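PipY (Synechococcus elongatus, PDB 5NLC) binds pyridoxal 5'-phosphate on a modified TIM barrel of the fold type III class and is probably involved in homeostasis of this vitamin B6 cofactor. Local coordinates at residues V19-V24 against A39-F44; A31-A36 against A57-L62; D86-V91 against P111-Q116; L115-L120 against R149-I154. One frame throughout, in Å; residues are numbered along the deposited sequence.

Contact 1. Residues V19-V24 against A39-F44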
loop_
_atom_site.group_PDB
_atom_site.type_symbol
_atom_site.label_atom_id
_atom_site.label_comp_id
_atom_site.label_asym_id
_atom_site.label_seq_id
_atom_site.Cartn_x
_atom_site.Cartn_y
_atom_site.Cartn_z
ATOM N N VAL A 19 9.278 -5.465 -8.626
ATOM C CA VAL A 19 7.889 -5.049 -8.427
ATOM C C VAL A 19 7.052 -6.211 -7.904
ATOM O O VAL A 19 7.016 -7.256 -8.525
ATOM C CB VAL A 19 7.250 -4.573 -9.765
ATOM C CG1 VAL A 19 5.802 -4.099 -9.590
ATOM C CG2 VAL A 19 8.101 -3.444 -10.347
ATOM N N GLN A 20 6.277 -5.952 -6.867
ATOM C CA GLN A 20 5.283 -6.902 -6.386
ATOM C C GLN A 20 3.893 -6.382 -6.654
ATOM O O GLN A 20 3.552 -5.224 -6.452
ATOM C CB GLN A 20 5.535 -7.202 -4.903
ATOM C CG GLN A 20 6.745 -8.098 -4.698
ATOM C CD GLN A 20 6.541 -9.540 -5.289
ATOM O OE1 GLN A 20 5.482 -10.169 -5.138
ATOM N NE2 GLN A 20 7.551 -10.031 -5.997
ATOM N N LEU A 21 3.099 -7.276 -7.165
ATOM C CA LEU A 21 1.734 -7.002 -7.441
ATOM C C LEU A 21 0.856 -7.329 -6.239
ATOM O O LEU A 21 0.957 -8.438 -5.677
ATOM C CB LEU A 21 1.408 -7.960 -8.593
ATOM C CG LEU A 21 0.096 -7.881 -9.210
ATOM C CD1 LEU A 21 0.330 -8.342 -10.647
ATOM C CD2 LEU A 21 -0.918 -8.757 -8.474
ATOM N N ILE A 22 -0.008 -6.404 -5.859
ATOM C CA ILE A 22 -1.012 -6.627 -4.823
ATOM C C ILE A 22 -2.340 -6.869 -5.554
ATOM O O ILE A 22 -2.796 -6.012 -6.330
ATOM C CB ILE A 22 -1.161 -5.431 -3.872
ATOM C CG1 ILE A 22 0.133 -5.201 -3.127
ATOM C CG2 ILE A 22 -2.304 -5.680 -2.857
ATOM C CD1 ILE A 22 0.198 -3.842 -2.444
ATOM N N ALA A 23 -2.903 -8.070 -5.381
ATOM C CA ALA A 23 -4.175 -8.383 -5.969
ATOM C C ALA A 23 -5.303 -7.739 -5.153
ATOM O O ALA A 23 -5.523 -8.072 -3.991
ATOM C CB ALA A 23 -4.391 -9.871 -6.087
ATOM N N VAL A 24 -5.965 -6.776 -5.747
ATOM C CA VAL A 24 -7.041 -6.028 -5.100
ATOM C C VAL A 24 -8.313 -6.881 -5.162
ATOM O O VAL A 24 -8.890 -7.046 -6.234
ATOM C CB VAL A 24 -7.265 -4.637 -5.698
ATOM C CG1 VAL A 24 -8.429 -3.960 -4.974
ATOM C CG2 VAL A 24 -5.996 -3.809 -5.630
ATOM N N ALA A 39 -2.564 -20.215 -7.987
ATOM C CA ALA A 39 -1.747 -19.776 -9.127
ATOM C C ALA A 39 -0.454 -19.094 -8.714
ATOM O O ALA A 39 0.339 -18.802 -9.589
ATOM C CB ALA A 39 -2.538 -18.818 -10.000
ATOM N N GLY A 40 -0.240 -18.853 -7.429
ATOM C CA GLY A 40 1.022 -18.321 -6.920
ATOM C C GLY A 40 0.880 -16.931 -6.248
ATOM O O GLY A 40 1.877 -16.389 -5.741
ATOM N N GLN A 41 -0.328 -16.341 -6.230
ATOM C CA GLN A 41 -0.472 -15.030 -5.627
ATOM C C GLN A 41 -0.490 -15.111 -4.111
ATOM O O GLN A 41 -1.184 -15.995 -3.523
ATOM C CB GLN A 41 -1.730 -14.365 -6.132
ATOM C CG GLN A 41 -1.936 -12.914 -5.734
ATOM C CD GLN A 41 -0.905 -11.970 -6.282
ATOM O OE1 GLN A 41 -0.323 -12.243 -7.342
ATOM N NE2 GLN A 41 -0.632 -10.844 -5.558
ATOM N N ARG A 42 0.224 -14.155 -3.458
ATOM C CA ARG A 42 0.321 -14.068 -2.014
ATOM C C ARG A 42 -0.092 -12.778 -1.380
ATOM O O ARG A 42 -0.498 -12.770 -0.198
ATOM C CB ARG A 42 1.742 -14.395 -1.550
ATOM C CG ARG A 42 2.174 -15.821 -1.949
ATOM C CD ARG A 42 1.476 -16.878 -1.173
ATOM N NE ARG A 42 1.874 -18.245 -1.581
ATOM C CZ ARG A 42 1.343 -18.961 -2.568
ATOM N NH1 ARG A 42 0.387 -18.482 -3.340
ATOM N NH2 ARG A 42 1.786 -20.191 -2.774
ATOM N N HIS A 43 -0.005 -11.683 -2.128
ATOM C CA HIS A 43 -0.370 -10.369 -1.611
ATOM C C HIS A 43 -1.738 -9.943 -2.090
ATOM O O HIS A 43 -1.993 -9.889 -3.304
ATOM C CB HIS A 43 0.645 -9.357 -2.114
ATOM C CG HIS A 43 2.027 -9.598 -1.610
ATOM N ND1 HIS A 43 2.387 -9.372 -0.296
ATOM C CD2 HIS A 43 3.136 -10.070 -2.235
ATOM C CE1 HIS A 43 3.655 -9.712 -0.119
ATOM N NE2 HIS A 43 4.147 -10.079 -1.302
ATOM N N PHE A 44 -2.619 -9.686 -1.149
ATOM C CA PHE A 44 -3.985 -9.316 -1.403
ATOM C C PHE A 44 -4.313 -8.057 -0.691
ATOM O O PHE A 44 -3.813 -7.803 0.410
ATOM C CB PHE A 44 -4.932 -10.429 -0.966
ATOM C CG PHE A 44 -4.784 -11.673 -1.776
ATOM C CD1 PHE A 44 -3.826 -12.602 -1.441
ATOM C CD2 PHE A 44 -5.475 -11.824 -2.965
ATOM C CE1 PHE A 44 -3.627 -13.757 -2.192
ATOM C CE2 PHE A 44 -5.294 -12.984 -3.726
ATOM C CZ PHE A 44 -4.378 -13.951 -3.362
#

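Contact 2. Residues A31-A36 against A57-L62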
loop_
_atom_site.group_PDB
_atom_site.type_symbol
_atom_site.label_atom_id
_atom_site.label_comp_id
_atom_site.label_asym_id
_atom_site.label_seq_id
_atom_site.Cartn_x
_atom_site.Cartn_y
_atom_site.Cartn_z
ATOM N N ALA A 31 -13.430 -17.502 -2.608
ATOM C CA ALA A 31 -13.092 -18.609 -3.498
ATOM C C ALA A 31 -12.145 -18.183 -4.621
ATOM O O ALA A 31 -11.325 -18.988 -5.067
ATOM C CB ALA A 31 -14.363 -19.174 -4.070
ATOM N N ALA A 32 -12.279 -16.934 -5.090
ATOM C CA ALA A 32 -11.389 -16.322 -6.073
ATOM C C ALA A 32 -10.002 -16.099 -5.514
ATOM O O ALA A 32 -9.031 -16.322 -6.229
ATOM C CB ALA A 32 -11.948 -14.996 -6.556
ATOM N N ILE A 33 -9.917 -15.681 -4.255
ATOM C CA ILE A 33 -8.638 -15.564 -3.539
ATOM C C ILE A 33 -7.945 -16.921 -3.445
ATOM O O ILE A 33 -6.733 -16.987 -3.718
ATOM C CB ILE A 33 -8.785 -14.927 -2.127
ATOM C CG1 ILE A 33 -9.256 -13.471 -2.309
ATOM C CG2 ILE A 33 -7.479 -15.006 -1.345
ATOM C CD1 ILE A 33 -9.643 -12.791 -1.002
ATOM N N ARG A 34 -8.678 -18.007 -3.145
ATOM C CA ARG A 34 -8.065 -19.314 -3.176
ATOM C C ARG A 34 -7.571 -19.713 -4.533
ATOM O O ARG A 34 -6.431 -20.224 -4.642
ATOM C CB ARG A 34 -8.985 -20.403 -2.670
ATOM C CG ARG A 34 -9.280 -20.296 -1.183
ATOM C CD ARG A 34 -9.872 -21.589 -0.664
ATOM N NE ARG A 34 -10.048 -21.471 0.800
ATOM C CZ ARG A 34 -9.115 -21.574 1.720
ATOM N NH1 ARG A 34 -7.903 -21.927 1.436
ATOM N NH2 ARG A 34 -9.443 -21.363 2.980
ATOM N N GLU A 35 -8.355 -19.443 -5.590
ATOM C CA GLU A 35 -7.874 -19.678 -6.954
ATOM C C GLU A 35 -6.561 -18.903 -7.283
ATOM O O GLU A 35 -5.635 -19.472 -7.901
ATOM C CB GLU A 35 -8.986 -19.454 -7.999
ATOM C CG GLU A 35 -8.658 -19.844 -9.417
ATOM C CD GLU A 35 -9.813 -19.674 -10.410
ATOM O OE1 GLU A 35 -11.025 -19.558 -10.004
ATOM O OE2 GLU A 35 -9.523 -19.649 -11.626
ATOM N N ALA A 36 -6.511 -17.629 -6.896
ATOM C CA ALA A 36 -5.326 -16.836 -7.082
ATOM C C ALA A 36 -4.149 -17.341 -6.328
ATOM O O ALA A 36 -3.034 -17.360 -6.858
ATOM C CB ALA A 36 -5.580 -15.377 -6.763
ATOM N N ALA A 57 -11.646 -14.686 7.680
ATOM C CA ALA A 57 -11.762 -15.817 8.632
ATOM C C ALA A 57 -11.613 -17.198 8.012
ATOM O O ALA A 57 -10.866 -18.030 8.538
ATOM C CB ALA A 57 -13.041 -15.759 9.445
ATOM N N GLU A 58 -12.222 -17.440 6.863
ATOM C CA GLU A 58 -12.069 -18.763 6.208
ATOM C C GLU A 58 -10.681 -19.048 5.628
ATOM O O GLU A 58 -10.322 -20.213 5.368
ATOM C CB GLU A 58 -13.073 -18.955 5.075
ATOM C CG GLU A 58 -14.489 -19.267 5.555
ATOM C CD GLU A 58 -15.236 -18.017 6.061
ATOM O OE1 GLU A 58 -14.742 -16.882 5.877
ATOM O OE2 GLU A 58 -16.324 -18.144 6.665
ATOM N N LEU A 59 -9.928 -17.991 5.435
ATOM C CA LEU A 59 -8.672 -18.077 4.707
ATOM C C LEU A 59 -7.455 -18.180 5.627
ATOM O O LEU A 59 -6.324 -18.236 5.133
ATOM C CB LEU A 59 -8.520 -16.861 3.800
ATOM C CG LEU A 59 -9.563 -16.709 2.694
ATOM C CD1 LEU A 59 -9.522 -15.327 2.080
ATOM C CD2 LEU A 59 -9.433 -17.768 1.607
ATOM N N THR A 60 -7.663 -18.250 6.930
ATOM C CA THR A 60 -6.495 -18.345 7.825
ATOM C C THR A 60 -5.719 -19.654 7.789
ATOM O O THR A 60 -4.599 -19.719 8.339
ATOM C CB THR A 60 -6.870 -18.069 9.301
ATOM O OG1 THR A 60 -7.847 -18.985 9.748
ATOM C CG2 THR A 60 -7.408 -16.686 9.401
ATOM N N ASP A 61 -6.262 -20.680 7.135
ATOM C CA ASP A 61 -5.419 -21.851 6.864
ATOM C C ASP A 61 -4.159 -21.473 6.064
ATOM O O ASP A 61 -3.126 -22.107 6.259
ATOM C CB ASP A 61 -6.187 -22.929 6.101
ATOM C CG ASP A 61 -6.690 -22.410 4.759
ATOM O OD1 ASP A 61 -7.439 -21.396 4.871
ATOM O OD2 ASP A 61 -6.297 -22.956 3.656
ATOM N N LEU A 62 -4.228 -20.452 5.173
ATOM C CA LEU A 62 -3.147 -20.122 4.212
ATOM C C LEU A 62 -2.022 -19.437 4.979
ATOM O O LEU A 62 -2.239 -18.374 5.550
ATOM C CB LEU A 62 -3.668 -19.223 3.062
ATOM C CG LEU A 62 -4.842 -19.848 2.244
ATOM C CD1 LEU A 62 -5.434 -18.824 1.274
ATOM C CD2 LEU A 62 -4.465 -21.062 1.437
#

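Contact 3. Residues D86-V91 against P111-Q116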
loop_
_atom_site.group_PDB
_atom_site.type_symbol
_atom_site.label_atom_id
_atom_site.label_comp_id
_atom_site.label_asym_id
_atom_site.label_seq_id
_atom_site.Cartn_x
_atom_site.Cartn_y
_atom_site.Cartn_z
ATOM N N ASP A 86 -1.186 -6.865 7.543
ATOM C CA ASP A 86 0.273 -6.927 7.600
ATOM C C ASP A 86 0.921 -5.584 7.157
ATOM O O ASP A 86 1.913 -5.165 7.725
ATOM C CB ASP A 86 0.713 -8.083 6.672
ATOM C CG ASP A 86 0.109 -9.409 7.113
ATOM O OD1 ASP A 86 0.426 -9.747 8.283
ATOM O OD2 ASP A 86 -0.744 -9.993 6.393
ATOM N N TRP A 87 0.340 -4.969 6.141
ATOM C CA TRP A 87 0.735 -3.709 5.545
ATOM C C TRP A 87 -0.427 -2.746 5.558
ATOM O O TRP A 87 -1.593 -3.127 5.192
ATOM C CB TRP A 87 1.138 -3.853 4.057
ATOM C CG TRP A 87 2.492 -4.432 3.836
ATOM C CD1 TRP A 87 2.801 -5.726 3.893
ATOM C CD2 TRP A 87 3.707 -3.739 3.512
ATOM N NE1 TRP A 87 4.137 -5.920 3.666
ATOM C CE2 TRP A 87 4.711 -4.712 3.404
ATOM C CE3 TRP A 87 4.045 -2.399 3.323
ATOM C CZ2 TRP A 87 6.055 -4.390 3.163
ATOM C CZ3 TRP A 87 5.377 -2.087 2.998
ATOM C CH2 TRP A 87 6.356 -3.059 2.990
ATOM N N ILE A 88 -0.127 -1.500 5.923
ATOM C CA ILE A 88 -1.101 -0.423 5.824
ATOM C C ILE A 88 -0.472 0.657 4.974
ATOM O O ILE A 88 0.523 1.254 5.394
ATOM C CB ILE A 88 -1.497 0.111 7.227
ATOM C CG1 ILE A 88 -2.052 -1.004 8.075
ATOM C CG2 ILE A 88 -2.425 1.315 7.054
ATOM C CD1 ILE A 88 -2.253 -0.635 9.525
ATOM N N HIS A 89 -1.016 0.884 3.761
ATOM C CA HIS A 89 -0.390 1.815 2.787
ATOM C C HIS A 89 -0.825 3.252 2.929
ATOM O O HIS A 89 -0.178 4.135 2.399
ATOM C CB HIS A 89 -0.654 1.349 1.352
ATOM C CG HIS A 89 -0.011 0.042 1.026
ATOM N ND1 HIS A 89 0.960 -0.068 0.057
ATOM C CD2 HIS A 89 -0.196 -1.217 1.524
ATOM C CE1 HIS A 89 1.337 -1.337 -0.034
ATOM N NE2 HIS A 89 0.648 -2.060 0.832
ATOM N N SER A 90 -1.876 3.540 3.678
ATOM C CA SER A 90 -2.541 4.798 3.591
ATOM C C SER A 90 -2.306 5.595 4.836
ATOM O O SER A 90 -3.227 6.216 5.377
ATOM C CB SER A 90 -4.028 4.540 3.419
ATOM O OG SER A 90 -4.512 3.593 4.394
ATOM N N VAL A 91 -1.108 5.556 5.380
ATOM C CA VAL A 91 -0.879 6.342 6.597
ATOM C C VAL A 91 -0.684 7.789 6.214
ATOM O O VAL A 91 0.348 8.147 5.703
ATOM C CB VAL A 91 0.298 5.812 7.365
ATOM C CG1 VAL A 91 0.432 6.536 8.674
ATOM C CG2 VAL A 91 0.019 4.322 7.634
ATOM N N PRO A 111 2.781 -3.450 12.343
ATOM C CA PRO A 111 2.427 -3.310 10.888
ATOM C C PRO A 111 3.530 -2.659 10.071
ATOM O O PRO A 111 4.215 -1.755 10.588
ATOM C CB PRO A 111 1.205 -2.413 10.912
ATOM C CG PRO A 111 1.306 -1.684 12.198
ATOM C CD PRO A 111 1.910 -2.629 13.187
ATOM N N LYS A 112 3.664 -3.079 8.803
ATOM C CA LYS A 112 4.461 -2.380 7.853
ATOM C C LYS A 112 3.626 -1.247 7.207
ATOM O O LYS A 112 2.457 -1.456 6.812
ATOM C CB LYS A 112 5.052 -3.353 6.831
ATOM C CG LYS A 112 6.143 -4.200 7.436
ATOM C CD LYS A 112 6.553 -5.318 6.535
ATOM C CE LYS A 112 6.779 -6.611 7.298
ATOM N NZ LYS A 112 7.786 -7.415 6.525
ATOM N N LEU A 113 4.207 -0.032 7.141
ATOM C CA LEU A 113 3.487 1.191 6.794
ATOM C C LEU A 113 4.125 1.830 5.601
ATOM O O LEU A 113 5.363 1.832 5.474
ATOM C CB LEU A 113 3.488 2.178 7.932
ATOM C CG LEU A 113 3.026 1.678 9.303
ATOM C CD1 LEU A 113 3.028 2.851 10.244
ATOM C CD2 LEU A 113 1.655 1.101 9.312
ATOM N N CYS A 114 3.273 2.295 4.695
ATOM C CA CYS A 114 3.647 3.348 3.788
ATOM C C CYS A 114 2.972 4.641 4.242
ATOM O O CYS A 114 1.839 4.677 4.789
ATOM C CB CYS A 114 3.328 3.017 2.317
ATOM S SG CYS A 114 4.278 1.593 1.688
ATOM N N LEU A 115 3.697 5.720 4.032
ATOM C CA LEU A 115 3.173 7.039 4.297
ATOM C C LEU A 115 2.610 7.596 2.982
ATOM O O LEU A 115 3.347 7.747 1.988
ATOM C CB LEU A 115 4.299 7.918 4.794
ATOM C CG LEU A 115 5.035 7.365 6.014
ATOM C CD1 LEU A 115 6.165 8.328 6.381
ATOM C CD2 LEU A 115 4.090 7.250 7.172
ATOM N N GLN A 116 1.334 7.901 2.990
ATOM C CA GLN A 116 0.608 8.369 1.838
ATOM C C GLN A 116 0.766 9.871 1.789
ATOM O O GLN A 116 0.245 10.566 2.657
ATOM C CB GLN A 116 -0.854 8.060 1.961
ATOM C CG GLN A 116 -1.664 8.401 0.707
ATOM C CD GLN A 116 -3.116 8.055 0.817
ATOM O OE1 GLN A 116 -3.470 7.019 1.315
ATOM N NE2 GLN A 116 -3.963 8.856 0.182
#

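Contact 4. Residues L115-L120 against R149-I154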
loop_
_atom_site.group_PDB
_atom_site.type_symbol
_atom_site.label_atom_id
_atom_site.label_comp_id
_atom_site.label_asym_id
_atom_site.label_seq_id
_atom_site.Cartn_x
_atom_site.Cartn_y
_atom_site.Cartn_z
ATOM N N LEU A 115 3.697 5.720 4.032
ATOM C CA LEU A 115 3.173 7.039 4.297
ATOM C C LEU A 115 2.610 7.596 2.982
ATOM O O LEU A 115 3.347 7.747 1.988
ATOM C CB LEU A 115 4.299 7.918 4.794
ATOM C CG LEU A 115 5.035 7.365 6.014
ATOM C CD1 LEU A 115 6.165 8.328 6.381
ATOM C CD2 LEU A 115 4.090 7.250 7.172
ATOM N N GLN A 116 1.334 7.901 2.990
ATOM C CA GLN A 116 0.608 8.369 1.838
ATOM C C GLN A 116 0.766 9.871 1.789
ATOM O O GLN A 116 0.245 10.566 2.657
ATOM C CB GLN A 116 -0.854 8.060 1.961
ATOM C CG GLN A 116 -1.664 8.401 0.707
ATOM C CD GLN A 116 -3.116 8.055 0.817
ATOM O OE1 GLN A 116 -3.470 7.019 1.315
ATOM N NE2 GLN A 116 -3.963 8.856 0.182
ATOM N N VAL A 117 1.464 10.351 0.759
ATOM C CA VAL A 117 1.878 11.724 0.633
ATOM C C VAL A 117 1.115 12.360 -0.520
ATOM O O VAL A 117 1.015 11.790 -1.595
ATOM C CB VAL A 117 3.378 11.812 0.285
ATOM C CG1 VAL A 117 3.831 13.278 0.232
ATOM C CG2 VAL A 117 4.171 11.131 1.355
ATOM N N LYS A 118 0.663 13.586 -0.298
ATOM C CA LYS A 118 -0.066 14.345 -1.281
ATOM C C LYS A 118 0.920 15.352 -1.888
ATOM O O LYS A 118 1.203 16.375 -1.323
ATOM C CB LYS A 118 -1.274 15.043 -0.641
ATOM C CG LYS A 118 -2.085 15.880 -1.597
ATOM C CD LYS A 118 -3.313 16.546 -0.969
ATOM C CE LYS A 118 -4.439 15.554 -0.791
ATOM N NZ LYS A 118 -5.663 16.265 -0.291
ATOM N N LEU A 119 1.428 15.011 -3.045
ATOM C CA LEU A 119 2.305 15.847 -3.795
ATOM C C LEU A 119 1.571 16.796 -4.763
ATOM O O LEU A 119 2.174 17.692 -5.284
ATOM C CB LEU A 119 3.265 14.939 -4.577
ATOM C CG LEU A 119 4.336 14.189 -3.758
ATOM C CD1 LEU A 119 5.043 13.206 -4.668
ATOM C CD2 LEU A 119 5.348 15.162 -3.218
ATOM N N LEU A 120 0.296 16.568 -5.028
ATOM C CA LEU A 120 -0.540 17.425 -5.858
ATOM C C LEU A 120 -1.872 17.715 -5.160
ATOM O O LEU A 120 -2.376 16.851 -4.409
ATOM C CB LEU A 120 -0.820 16.729 -7.214
ATOM C CG LEU A 120 0.323 16.704 -8.233
ATOM C CD1 LEU A 120 -0.096 15.818 -9.406
ATOM C CD2 LEU A 120 0.607 18.128 -8.711
ATOM N N ARG A 149 8.109 1.750 5.831
ATOM C CA ARG A 149 8.929 1.152 4.782
ATOM C C ARG A 149 8.928 1.941 3.489
ATOM O O ARG A 149 9.680 1.593 2.569
ATOM C CB ARG A 149 8.392 -0.270 4.482
ATOM C CG ARG A 149 8.536 -1.227 5.659
ATOM C CD ARG A 149 9.965 -1.370 6.167
ATOM N NE ARG A 149 10.820 -1.746 5.069
ATOM C CZ ARG A 149 10.822 -2.958 4.497
ATOM N NH1 ARG A 149 11.657 -3.158 3.467
ATOM N NH2 ARG A 149 10.026 -3.978 4.952
ATOM N N GLY A 150 8.145 2.990 3.416
ATOM C CA GLY A 150 8.092 3.786 2.148
ATOM C C GLY A 150 6.973 4.760 2.012
ATOM O O GLY A 150 6.412 5.136 2.982
ATOM N N LEU A 151 6.689 5.183 0.741
ATOM C CA LEU A 151 5.706 6.170 0.432
ATOM C C LEU A 151 4.650 5.557 -0.462
ATOM O O LEU A 151 5.000 4.673 -1.263
ATOM C CB LEU A 151 6.305 7.363 -0.344
ATOM C CG LEU A 151 7.376 8.163 0.320
ATOM C CD1 LEU A 151 7.600 9.412 -0.548
ATOM C CD2 LEU A 151 6.975 8.541 1.733
ATOM N N MET A 152 3.403 5.991 -0.273
ATOM C CA MET A 152 2.322 5.719 -1.189
ATOM C C MET A 152 1.922 7.039 -1.884
ATOM O O MET A 152 1.708 8.021 -1.251
ATOM C CB MET A 152 1.110 5.121 -0.497
ATOM C CG MET A 152 -0.042 4.748 -1.443
ATOM S SD MET A 152 -1.545 4.195 -0.652
ATOM C CE MET A 152 -2.130 3.055 -1.888
ATOM N N VAL A 153 1.822 7.018 -3.217
ATOM C CA VAL A 153 1.333 8.162 -3.970
ATOM C C VAL A 153 0.209 7.740 -4.908
ATOM O O VAL A 153 0.371 6.742 -5.628
ATOM C CB VAL A 153 2.527 8.737 -4.739
ATOM C CG1 VAL A 153 2.103 9.701 -5.752
ATOM C CG2 VAL A 153 3.435 9.443 -3.752
ATOM N N ILE A 154 -0.935 8.438 -4.854
ATOM C CA ILE A 154 -2.083 8.114 -5.674
ATOM C C ILE A 154 -2.362 9.356 -6.511
ATOM O O ILE A 154 -2.519 10.460 -5.965
ATOM C CB ILE A 154 -3.337 7.792 -4.836
ATOM C CG1 ILE A 154 -3.001 6.719 -3.766
ATOM C CG2 ILE A 154 -4.500 7.515 -5.764
ATOM C CD1 ILE A 154 -4.185 6.366 -2.894
HETATM O O HOH W 1 -1.065 10.555 -2.859
#

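Contact 1. Residues V19-V24 against A39-F44
Ala23 and Phe44 form a parallel bridge, CA to CA 4.7 Å, where strand 20-24 receives the start of strand 43-46; Ala23 N donates to His43 O at 2.9 Å, and Phe44 CA returns a C-H contact to Ala23 O. Just ahead of that bridge the side chain of Gln41 does the work of a backbone. Its CG stands anti to the backbone N (chi1 -172°) and the chain bends at CG, which lays NE2 between the two strands. From there NE2 gives one hydrogen to Leu21 O at 2.9 Å, approaching from above the carbonyl plane, and the other to His43 O at 2.8 Å, on a lone pair; both acceptors lie in the amide plane. His43 O is thus gripped by two donors, and Leu21 crosses the Gln41 chain at about a right angle, CD2 against the amide. With alanine in place of Gln41, Leu21 O would probably lose this donor, His43 O would be down to Ala23 N, and a gap would open beside Leu21 CD2. Toward the start of strand 20-24, Gln20 OE1 sits at the edge of the His43 ring, 3.7 Å from CD2, while His43 ND1 is bonded to His68 of the next strand. On the sheet face away from Ile22 and His43, Ala23 CB packs 3.8 Å from Phe44 CD2. The pair begins and ends the first beta-alpha-beta unit of the barrel, with helix 30-38 as the crossover. Strand 208-211 flanks strand 20-24, strand 66-69 flanks strand 43-46, and helix 4-14 packs on Leu21 and Gln41.

Contact 2. Residues A31-A36 against A57-L62
The guanidinium of Arg34 carries CD2 of Leu59 on one face, 3.6 Å above the plane and offset toward the rim, while Asp61 and the carbonyl of Glu58 stand at its edge. Asp61 is held end-on by two nitrogens, one to each oxygen. NH2 reaches Asp61 OD1 at 2.8 Å in a nearly straight bond (173°), in the plane of the guanidinium though out of the carboxylate plane, and NH1 reaches Asp61 OD2 at 2.9 Å on its syn lone pair. The two flat groups are turned 38° against each other, so this salt bridge is twisted rather than coplanar. Glu58 O lies 2.8 Å from the same NH2, in the guanidinium plane. Arg34 reaches the 57-62 turn because its chain is extended from CG to NE, sliding past Leu59 in the opposite direction; Leu59 CD2 meets Arg34 CG on the way, at 3.8 Å. Leu62 brings CD2 to 3.5 Å from Arg34 NH1. Deeper in, Leu59 turns its other methyl, CD1, toward Ile33 and touches CD1 and CG2 of Ile33, both at 4.0 Å. The two side chains cross at about a right angle, beside Trp67 and Phe44. The contact therefore has a greasy inner half and a charged outer one, with the aliphatic part of Arg34 joining them. This is packing on the outside of the barrel: the crossover helix 30-38 is tied to the turn that follows helix 49-56 and leads into strand 66-69, just before Pro63, a calcium-binding residue in another structure of this protein.

Contact 3. Residues D86-V91 against P111-Q116
Lys112 lays its aliphatic chain over the indole of Trp87, the two side chains crossing obliquely on one face of the sheet. CB sits over the middle of the six-membered ring, 3.6 Å from its centroid and 11° off the normal, a CH-pi contact; farther along, Lys112 CD comes down to 3.5 Å from Trp87 CZ2. Cys114 meets the same ring differently, its SG at the edge, 4.1 Å from CZ3. With chi1 at -64° SG is anti to the carbonyl carbon, and from that position it also lies obliquely off the His89 ring. The other sheet face is aliphatic. Leu113 CD2 wedges between Ile88 CB and Val91 CG2, and Val91 CG1 crosses Leu115 CD2 at 4.0 Å. Ile88 and Pro111 lie side by side there, pointing the same way. Between the two faces the strands run parallel, and Ile88 N meets Lys112 O at 2.7 Å. Between Ile88 and Val91 the register slips by one residue, a beta bulge: Cys114 O takes its hydrogen from Val91 N, and His89 O faces it at 3.2 Å, acceptor to acceptor. His68 stacks on Trp87 and bonds His89 NE2, while Ser191 holds ND1. Were Trp87 a serine, the Lys112 chain would probably lose its flat support, His68 its stacking partner, and a gap would open beside Cys114 SG. The chemistry is thus divided: helix 94-107 packs on the aliphatic face, whereas the aromatic and sulfur groups point into the barrel interior, where both ring nitrogens of His89 are satisfied, near Arg210, a residue that binds pyridoxal phosphate.

Contact 4. Residues L115-L120 against R149-I154
A beta-alpha-beta unit closes here: strand 112-116 and strand 147-152, linked through helix 130-141, run side by side as parallel neighbours in the barrel wall. Leu115 pairs with Leu151 and Gln116 with Met152. Leu115 is bonded through both its N, to Gly150 O, and its O, to Met152 N at 2.9 Å; Val117 N then donates to Met152 O at 3.1 Å, nearly end-on to the carbonyl. Past this point the chains spread, and water 1 fills in, donating to Val117 O at 2.7 Å and accepting from Ile154 N at 2.9 Å. Toward helix 130-141, Leu151 CD2 lies across Val117 CG2 at 3.8 Å and also against Leu115 CB; Leu133 packs on all three residues. Farther along, Leu119 and Val153 cross at about a right angle, CD1 against CG2, under helix 161-181. Inside the barrel Gln116 and Met152, paired on one face and both with CG anti to the backbone N (chi1 -174° and -177°), lie side by side. That brings Gln116 OE1 to 3.9 Å from Met152 SD, while Ile154 CD1 comes to 4.0 Å from Gln116 NE2. Between these two segments the outer contacts are thus aliphatic, whereas the inner ones mix an amide with sulfur and methyl groups, Met152 lying beside Arg210, which binds pyridoxal phosphate; the water carries the strand pairing one step beyond its direct bonds.

How the contacts relate
From the N terminus, contact 1 closes the loop through helix 30-38, pairing the first two barrel strands. Contact 2 opens inside that loop and ends beyond it, so the two cross; they touch where Phe44 packs on Ile33 and Ala36, joining barrel wall to outer helix. Contact 3 follows in series, closing over helix 94-107, and reaches back to contact 1 across the barrel interior through Ile22 and His89. Contact 4 starts on the strand where contact 3 ends, sharing Leu115 and Gln116, and closes over helix 130-141. Contacts 1, 3 and 4 thus bind one parallel sheet, while contact 2, about 29 Å from contact 4 between centres, joins helix 30-38 to the turn after helix 49-56 on the outside of the barrel.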